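Local coordinates for protein putative branched-chain amino acid ABC transporter (Chromobacterium violaceum, PDB 4PYR) that binds glutathione and, as an LppC-like lipoprotein of the periplasmic-binding-protein clan, may regulate an enzyme, at residues 130-135 against 180-185; 157-162 against 187-192. All coordinates share one frame; numbering follows the deposited sequence.

Contact 1: 130-135 against 180-185; sequences GGDALS and ALDVAQ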
ATOM      1  N   GLY A 130     -16.776  -1.437  -9.899  1.00 17.72           N
ATOM      2  CA  GLY A 130     -16.433  -1.749 -11.289  1.00 18.10           C
ATOM      3  C   GLY A 130     -16.290  -3.261 -11.492  1.00 20.53           C
ATOM      4  O   GLY A 130     -16.434  -4.072 -10.544  1.00 22.48           O
ATOM      5  N   GLY A 131     -15.933  -3.631 -12.701  1.00 22.05           N
ATOM      6  CA  GLY A 131     -15.841  -5.017 -13.104  1.00 25.39           C
ATOM      7  C   GLY A 131     -14.432  -5.573 -13.206  1.00 24.04           C
ATOM      8  O   GLY A 131     -14.256  -6.761 -13.491  1.00 28.32           O
ATOM      9  N   ASP A 132     -13.422  -4.739 -12.999  1.00 23.17           N
ATOM     10  CA  ASP A 132     -12.043  -5.182 -13.107  1.00 24.43           C
ATOM     11  C   ASP A 132     -11.677  -5.817 -11.766  1.00 24.49           C
ATOM     12  O   ASP A 132     -12.332  -5.553 -10.753  1.00 21.10           O
ATOM     13  CB  ASP A 132     -11.108  -4.007 -13.407  1.00 24.00           C
ATOM     14  CG  ASP A 132     -11.216  -2.924 -12.382  1.00 27.75           C
ATOM     15  OD1 ASP A 132     -12.215  -2.196 -12.455  1.00 28.93           O
ATOM     16  OD2 ASP A 132     -10.395  -2.850 -11.456  1.00 28.79           O
ATOM     17  N   ALA A 133     -10.616  -6.607 -11.761  1.00 26.49           N
ATOM     18  CA  ALA A 133     -10.293  -7.402 -10.572  1.00 25.82           C
ATOM     19  C   ALA A 133      -9.960  -6.532  -9.355  1.00 24.89           C
ATOM     20  O   ALA A 133     -10.350  -6.859  -8.216  1.00 23.11           O
ATOM     21  CB  ALA A 133      -9.157  -8.355 -10.877  1.00 30.32           C
ATOM     22  N   LEU A 134      -9.258  -5.421  -9.554  1.00 22.46           N
ATOM     23  CA  LEU A 134      -8.875  -4.576  -8.394  1.00 22.25           C
ATOM     24  C   LEU A 134     -10.136  -3.990  -7.798  1.00 22.06           C
ATOM     25  O   LEU A 134     -10.321  -3.980  -6.591  1.00 19.66           O
ATOM     26  CB  LEU A 134      -7.906  -3.410  -8.791  1.00 25.68           C
ATOM     27  CG  LEU A 134      -7.812  -2.236  -7.777  1.00 23.97           C
ATOM     28  CD1 LEU A 134      -7.230  -2.778  -6.498  1.00 31.07           C
ATOM     29  CD2 LEU A 134      -6.967  -1.062  -8.241  1.00 27.10           C
ATOM     30  N   SER A 135     -11.027  -3.459  -8.654  1.00 19.16           N
ATOM     31  CA  SER A 135     -12.210  -2.826  -8.133  1.00 18.03           C
ATOM     32  C   SER A 135     -13.028  -3.845  -7.340  1.00 17.21           C
ATOM     33  O   SER A 135     -13.629  -3.505  -6.342  1.00 15.78           O
ATOM     34  CB  SER A 135     -13.061  -2.321  -9.272  1.00 20.30           C
ATOM     35  OG  SER A 135     -12.399  -1.248  -9.909  1.00 21.22           O
ATOM     36  N   ALA A 180     -15.330   2.014  -5.822  1.00 15.15           N
ATOM     37  CA  ALA A 180     -14.317   1.021  -6.112  1.00 14.93           C
ATOM     38  C   ALA A 180     -14.409   0.791  -7.596  1.00 16.55           C
ATOM     39  O   ALA A 180     -15.092  -0.117  -8.052  1.00 18.06           O
ATOM     40  CB  ALA A 180     -14.635  -0.267  -5.373  1.00 16.68           C
ATOM     41  N   LEU A 181     -13.780   1.695  -8.359  1.00 16.64           N
ATOM     42  CA  LEU A 181     -14.048   1.850  -9.768  1.00 19.65           C
ATOM     43  C   LEU A 181     -12.785   2.395 -10.400  1.00 19.34           C
ATOM     44  O   LEU A 181     -12.067   3.221  -9.792  1.00 19.27           O
ATOM     45  CB  LEU A 181     -15.222   2.849  -9.881  1.00 21.71           C
ATOM     46  CG  LEU A 181     -15.909   3.044 -11.223  1.00 20.87           C
ATOM     47  CD1 LEU A 181     -16.345   1.712 -11.796  1.00 21.76           C
ATOM     48  CD2 LEU A 181     -17.037   4.050 -11.077  1.00 22.21           C
ATOM     49  N   ASP A 182     -12.503   1.947 -11.628  1.00 20.14           N
ATOM     50  CA  ASP A 182     -11.344   2.414 -12.354  1.00 22.75           C
ATOM     51  C   ASP A 182     -11.470   3.931 -12.617  1.00 22.42           C
ATOM     52  O   ASP A 182     -12.579   4.481 -12.704  1.00 21.06           O
ATOM     53  CB  ASP A 182     -11.235   1.669 -13.679  1.00 25.83           C
ATOM     54  CG  ASP A 182     -12.511   1.785 -14.511  1.00 27.55           C
ATOM     55  OD1 ASP A 182     -13.524   1.090 -14.191  1.00 29.01           O
ATOM     56  OD2 ASP A 182     -12.552   2.631 -15.414  1.00 30.13           O
ATOM     57  N   VAL A 183     -10.333   4.598 -12.742  1.00 21.63           N
ATOM     58  CA  VAL A 183     -10.298   6.048 -12.749  1.00 23.13           C
ATOM     59  C   VAL A 183     -11.079   6.636 -13.933  1.00 22.67           C
ATOM     60  O   VAL A 183     -11.759   7.642 -13.751  1.00 24.61           O
ATOM     61  CB  VAL A 183      -8.831   6.550 -12.652  1.00 30.23           C
ATOM     62  CG1 VAL A 183      -8.033   6.233 -13.902  1.00 27.14           C
ATOM     63  CG2 VAL A 183      -8.769   8.025 -12.301  1.00 29.08           C
ATOM     64  N   ALA A 184     -11.026   6.000 -15.101  1.00 24.87           N
ATOM     65  CA  ALA A 184     -11.809   6.489 -16.260  1.00 24.30           C
ATOM     66  C   ALA A 184     -13.326   6.471 -15.999  1.00 25.65           C
ATOM     67  O   ALA A 184     -14.006   7.488 -16.196  1.00 25.84           O
ATOM     68  CB  ALA A 184     -11.497   5.706 -17.534  1.00 27.89           C
ATOM     69  N   GLN A 185     -13.832   5.334 -15.510  1.00 23.01           N
ATOM     70  CA  GLN A 185     -15.234   5.234 -15.185  1.00 22.47           C
ATOM     71  C   GLN A 185     -15.612   6.106 -14.000  1.00 19.95           C
ATOM     72  O   GLN A 185     -16.715   6.631 -13.949  1.00 21.81           O
ATOM     73  CB  GLN A 185     -15.647   3.775 -14.986  1.00 25.73           C
ATOM     74  CG  GLN A 185     -15.648   3.015 -16.329  1.00 28.97           C
ATOM     75  CD  GLN A 185     -16.282   1.631 -16.270  1.00 30.64           C
ATOM     76  OE1 GLN A 185     -15.985   0.823 -15.368  1.00 34.35           O
ATOM     77  NE2 GLN A 185     -17.147   1.335 -17.258  1.00 31.43           N
TER
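Two strand-to-helix turns of a Rossmann-like parallel sheet meet where the strands 125-129 and 176-180 end and the helices 133-150 and 183-192 begin. One backbone bond joins them: G130 N donates to A180 O over 2.8 Å, with an N-H...O angle of 167°. It prolongs the parallel pairing of the two strands, since A180 is also bonded to V128. G130 suits its place because the methyl CD1 of L181 lies 3.5 Å from G130 CA, on the side a beta carbon would occupy. L181 brings that methyl back although its CB points away from the other turn; with CG anti to the backbone N (chi1 -169°), the branch returns over the glycine.

S135 leans on the same carbonyl, its CB 3.2 Å from A180 O, while the small methyl of A180 packs against S135 O. The S135 hydroxyl donates to D132 OD1 over 2.7 Å, on the syn side and near the carboxylate plane, and also bonds Q204, whose side-chain oxygen takes the N-H of L181. Q204 thus ties both turns together.

D132 and D182 do the same job in each turn. Each is an N-cap: D132 OD2 accepts from S135 N and D182 OD2 from Q185 N, both donors standing well above the carboxylate plane. Short aspartates suit this position, where their charge is probably stabilised by the positive end of the helix dipole. Their carboxylates are turned 85° against each other, OD1 of D132 lying 3.9 Å from OD1 of D182, and the mutual repulsion is probably eased by the two helix ends. The connections after these adjacent parallel strands leave in opposite directions, forming a topological switch point as in Rossmann-like alpha/beta folds, consistent with the periplasmic-binding-protein family.

Contact 2: 157-162 against 187-192; sequences MAFDAN and ARLKSA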
HETATM    1  N   MSE A 157     -23.811  -1.471  -5.609  0.50 19.73           N
HETATM    2  CA  MSE A 157     -24.279  -1.549  -6.979  0.50 17.90           C
HETATM    3  C   MSE A 157     -23.115  -1.803  -7.891  0.50 18.67           C
HETATM    4  O   MSE A 157     -22.189  -0.964  -7.925  0.50 17.99           O
HETATM    5  CB  MSE A 157     -24.947  -0.233  -7.363  0.50 21.22           C
HETATM    6  CG  MSE A 157     -26.132   0.063  -6.453  0.50 28.01           C
HETATM    7 SE   MSE A 157     -27.341   1.337  -7.344  0.50 44.36          SE
HETATM    8  CE  MSE A 157     -27.586   0.350  -9.031  0.50 24.43           C
ATOM      9  N   ALA A 158     -23.304  -2.711  -8.843  1.00 19.18           N
ATOM     10  CA  ALA A 158     -22.367  -2.911  -9.947  1.00 20.99           C
ATOM     11  C   ALA A 158     -22.481  -1.728 -10.917  1.00 20.86           C
ATOM     12  O   ALA A 158     -23.568  -1.374 -11.318  1.00 21.62           O
ATOM     13  CB  ALA A 158     -22.720  -4.194 -10.690  1.00 20.68           C
ATOM     14  N   PHE A 159     -21.350  -1.091 -11.211  1.00 19.69           N
ATOM     15  CA  PHE A 159     -21.341  -0.020 -12.222  1.00 21.07           C
ATOM     16  C   PHE A 159     -21.727  -0.550 -13.592  1.00 22.14           C
ATOM     17  O   PHE A 159     -21.215  -1.578 -14.008  1.00 23.48           O
ATOM     18  CB  PHE A 159     -19.965   0.619 -12.283  1.00 20.13           C
ATOM     19  CG  PHE A 159     -19.924   1.823 -13.209  1.00 21.12           C
ATOM     20  CD1 PHE A 159     -20.513   2.994 -12.820  1.00 20.73           C
ATOM     21  CD2 PHE A 159     -19.293   1.760 -14.422  1.00 23.49           C
ATOM     22  CE1 PHE A 159     -20.503   4.114 -13.643  1.00 23.23           C
ATOM     23  CE2 PHE A 159     -19.289   2.868 -15.255  1.00 25.27           C
ATOM     24  CZ  PHE A 159     -19.882   4.046 -14.855  1.00 25.26           C
ATOM     25  N   ASP A 160     -22.606   0.198 -14.299  1.00 24.69           N
ATOM     26  CA  ASP A 160     -23.093  -0.143 -15.610  1.00 27.87           C
ATOM     27  C   ASP A 160     -22.882   1.095 -16.482  1.00 26.46           C
ATOM     28  O   ASP A 160     -23.615   2.053 -16.365  1.00 31.59           O
ATOM     29  CB  ASP A 160     -24.584  -0.515 -15.540  1.00 26.53           C
ATOM     30  CG  ASP A 160     -25.083  -1.150 -16.811  1.00 33.02           C
ATOM     31  OD1 ASP A 160     -24.590  -0.779 -17.898  1.00 34.26           O
ATOM     32  OD2 ASP A 160     -25.975  -2.007 -16.704  1.00 33.73           O
ATOM     33  N   ALA A 161     -21.804   1.080 -17.254  1.00 30.74           N
ATOM     34  CA  ALA A 161     -21.489   2.168 -18.215  1.00 30.62           C
ATOM     35  C   ALA A 161     -22.572   2.468 -19.273  1.00 32.43           C
ATOM     36  O   ALA A 161     -22.698   3.625 -19.712  1.00 38.44           O
ATOM     37  CB  ALA A 161     -20.162   1.841 -18.892  1.00 36.88           C
ATOM     38  N   ASN A 162     -23.366   1.476 -19.727  1.00 30.78           N
ATOM     39  CA  ASN A 162     -24.346   1.637 -20.778  1.00 35.12           C
ATOM     40  C   ASN A 162     -25.764   1.948 -20.278  1.00 31.74           C
ATOM     41  O   ASN A 162     -26.686   2.183 -21.057  1.00 45.76           O
ATOM     42  CB  ASN A 162     -24.361   0.369 -21.634  1.00 35.41           C
ATOM     43  CG  ASN A 162     -22.981   0.033 -22.163  1.00 39.89           C
ATOM     44  OD1 ASN A 162     -22.324   0.884 -22.769  1.00 42.73           O
ATOM     45  ND2 ASN A 162     -22.509  -1.181 -21.897  1.00 42.30           N
ATOM     46  N   ALA A 187     -14.389   8.960 -13.216  1.00 21.23           N
ATOM     47  CA  ALA A 187     -14.517  10.324 -13.715  1.00 20.89           C
ATOM     48  C   ALA A 187     -15.829  10.522 -14.446  1.00 24.50           C
ATOM     49  O   ALA A 187     -16.492  11.551 -14.269  1.00 23.47           O
ATOM     50  CB  ALA A 187     -13.327  10.679 -14.609  1.00 25.78           C
ATOM     51  N   ARG A 188     -16.219   9.542 -15.258  1.00 24.75           N
ATOM     52  CA  ARG A 188     -17.538   9.611 -15.919  1.00 26.35           C
ATOM     53  C   ARG A 188     -18.684   9.637 -14.906  1.00 23.28           C
ATOM     54  O   ARG A 188     -19.642  10.435 -15.053  1.00 28.88           O
ATOM     55  CB  ARG A 188     -17.727   8.477 -16.933  1.00 31.21           C
ATOM     56  CG  ARG A 188     -19.125   8.409 -17.522  1.00 33.83           C
ATOM     57  CD  ARG A 188     -19.431   7.056 -18.147  1.00 38.15           C
ATOM     58  NE  ARG A 188     -20.663   7.183 -18.895  1.00 40.07           N
ATOM     59  CZ  ARG A 188     -21.272   6.218 -19.586  1.00 35.29           C
ATOM     60  NH1 ARG A 188     -20.783   4.984 -19.561  1.00 38.37           N
ATOM     61  NH2 ARG A 188     -22.390   6.474 -20.216  1.00 37.81           N
ATOM     62  N   LEU A 189     -18.582   8.804 -13.856  1.00 22.32           N
ATOM     63  CA  LEU A 189     -19.663   8.770 -12.906  1.00 22.29           C
ATOM     64  C   LEU A 189     -19.716  10.093 -12.093  1.00 23.28           C
ATOM     65  O   LEU A 189     -20.794  10.682 -11.853  1.00 23.05           O
ATOM     66  CB  LEU A 189     -19.427   7.609 -11.942  1.00 21.34           C
ATOM     67  CG  LEU A 189     -20.450   7.444 -10.832  1.00 21.29           C
ATOM     68  CD1 LEU A 189     -21.859   7.464 -11.415  1.00 22.37           C
ATOM     69  CD2 LEU A 189     -20.177   6.158 -10.074  1.00 21.63           C
ATOM     70  N   LYS A 190     -18.549  10.602 -11.680  1.00 21.94           N
ATOM     71  CA  LYS A 190     -18.519  11.845 -10.914  1.00 22.70           C
ATOM     72  C   LYS A 190     -19.204  12.976 -11.670  1.00 24.36           C
ATOM     73  O   LYS A 190     -19.976  13.736 -11.077  1.00 26.30           O
ATOM     74  CB  LYS A 190     -17.056  12.200 -10.539  1.00 23.33           C
ATOM     75  CG  LYS A 190     -16.864  13.440  -9.644  1.00 23.89           C
ATOM     76  CD  LYS A 190     -17.547  13.333  -8.288  1.00 24.55           C
ATOM     77  CE  LYS A 190     -17.270  14.543  -7.398  1.00 22.86           C
ATOM     78  NZ  LYS A 190     -18.111  15.686  -7.728  1.00 26.55           N
ATOM     79  N   SER A 191     -19.008  13.018 -12.999  1.00 25.12           N
ATOM     80  CA  SER A 191     -19.626  14.028 -13.837  1.00 30.56           C
ATOM     81  C   SER A 191     -21.166  13.886 -13.961  1.00 25.04           C
ATOM     82  O   SER A 191     -21.851  14.860 -14.239  1.00 32.33           O
ATOM     83  CB  SER A 191     -19.003  13.995 -15.234  1.00 30.32           C
ATOM     84  OG  SER A 191     -17.642  14.411 -15.197  1.00 34.16           O
ATOM     85  N   ALA A 192     -21.666  12.670 -13.744  1.00 27.95           N
ATOM     86  CA  ALA A 192     -23.109  12.417 -13.791  1.00 26.83           C
ATOM     87  C   ALA A 192     -23.828  12.597 -12.458  1.00 27.01           C
ATOM     88  O   ALA A 192     -25.046  12.782 -12.418  1.00 26.94           O
ATOM     89  CB  ALA A 192     -23.322  11.010 -14.303  1.00 28.11           C
TER
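Polar contact between 157-162 and 187-192 rests on R188 and the carbonyl of A161. With CG anti to the backbone N (chi1 173°), the extended chain carries the guanidinium from the helix across to the loop, a span to which arginine is suited. Its guanidinium edge meets the carbonyl, and NH1 is modelled as donor to A161 O at a very short 2.4 Å with a bent angle of 125°, so the exact geometry is doubtful. Before A161, D160 OD1 accepts from N162 N at 3.2 Å in an Asx turn, which shapes the chain there.

Apolar contact comes from F159 and L189, whose CB atoms are directed at the opposite segment; the two side chains lie alongside, running in opposite senses. F159 CE1 lies 4.0 Å from L189 CB and 4.1 Å from its methyl CD2. A flat ring and a branched aliphatic chain suit this apolar layer between helix and sheet. CD of R188 borders the rim of the ring, 4.5 Å from F159 CZ.

F159 and L189 both also touch V128 of strand 125-129 and L167 of helix 165-172, and beside those two elements the contact packs the loop after edge strand 155-158 against helix 183-192.

Overall arrangement
Helix 183-192 serves both contacts: its capped start belongs to contact 1 and its following turns to contact 2, with centres about 10 Å apart. L181 bridges them directly, CD1 lying 3.8 Å from F159 CB and CD2 3.9 Å from L189 CD2, so one apolar patch runs from the G130 turn to the outer edge of the sheet. The segments alternate in sequence, so the two contacts interlock along the chain. Contact 1 is nearer the ligand: the side chain of D132 is about 12 Å from bound glutathione, and that of S135 about 7 Å from the side chain of R137, which binds it. Contact 2 lies at the surface, away from that pocket.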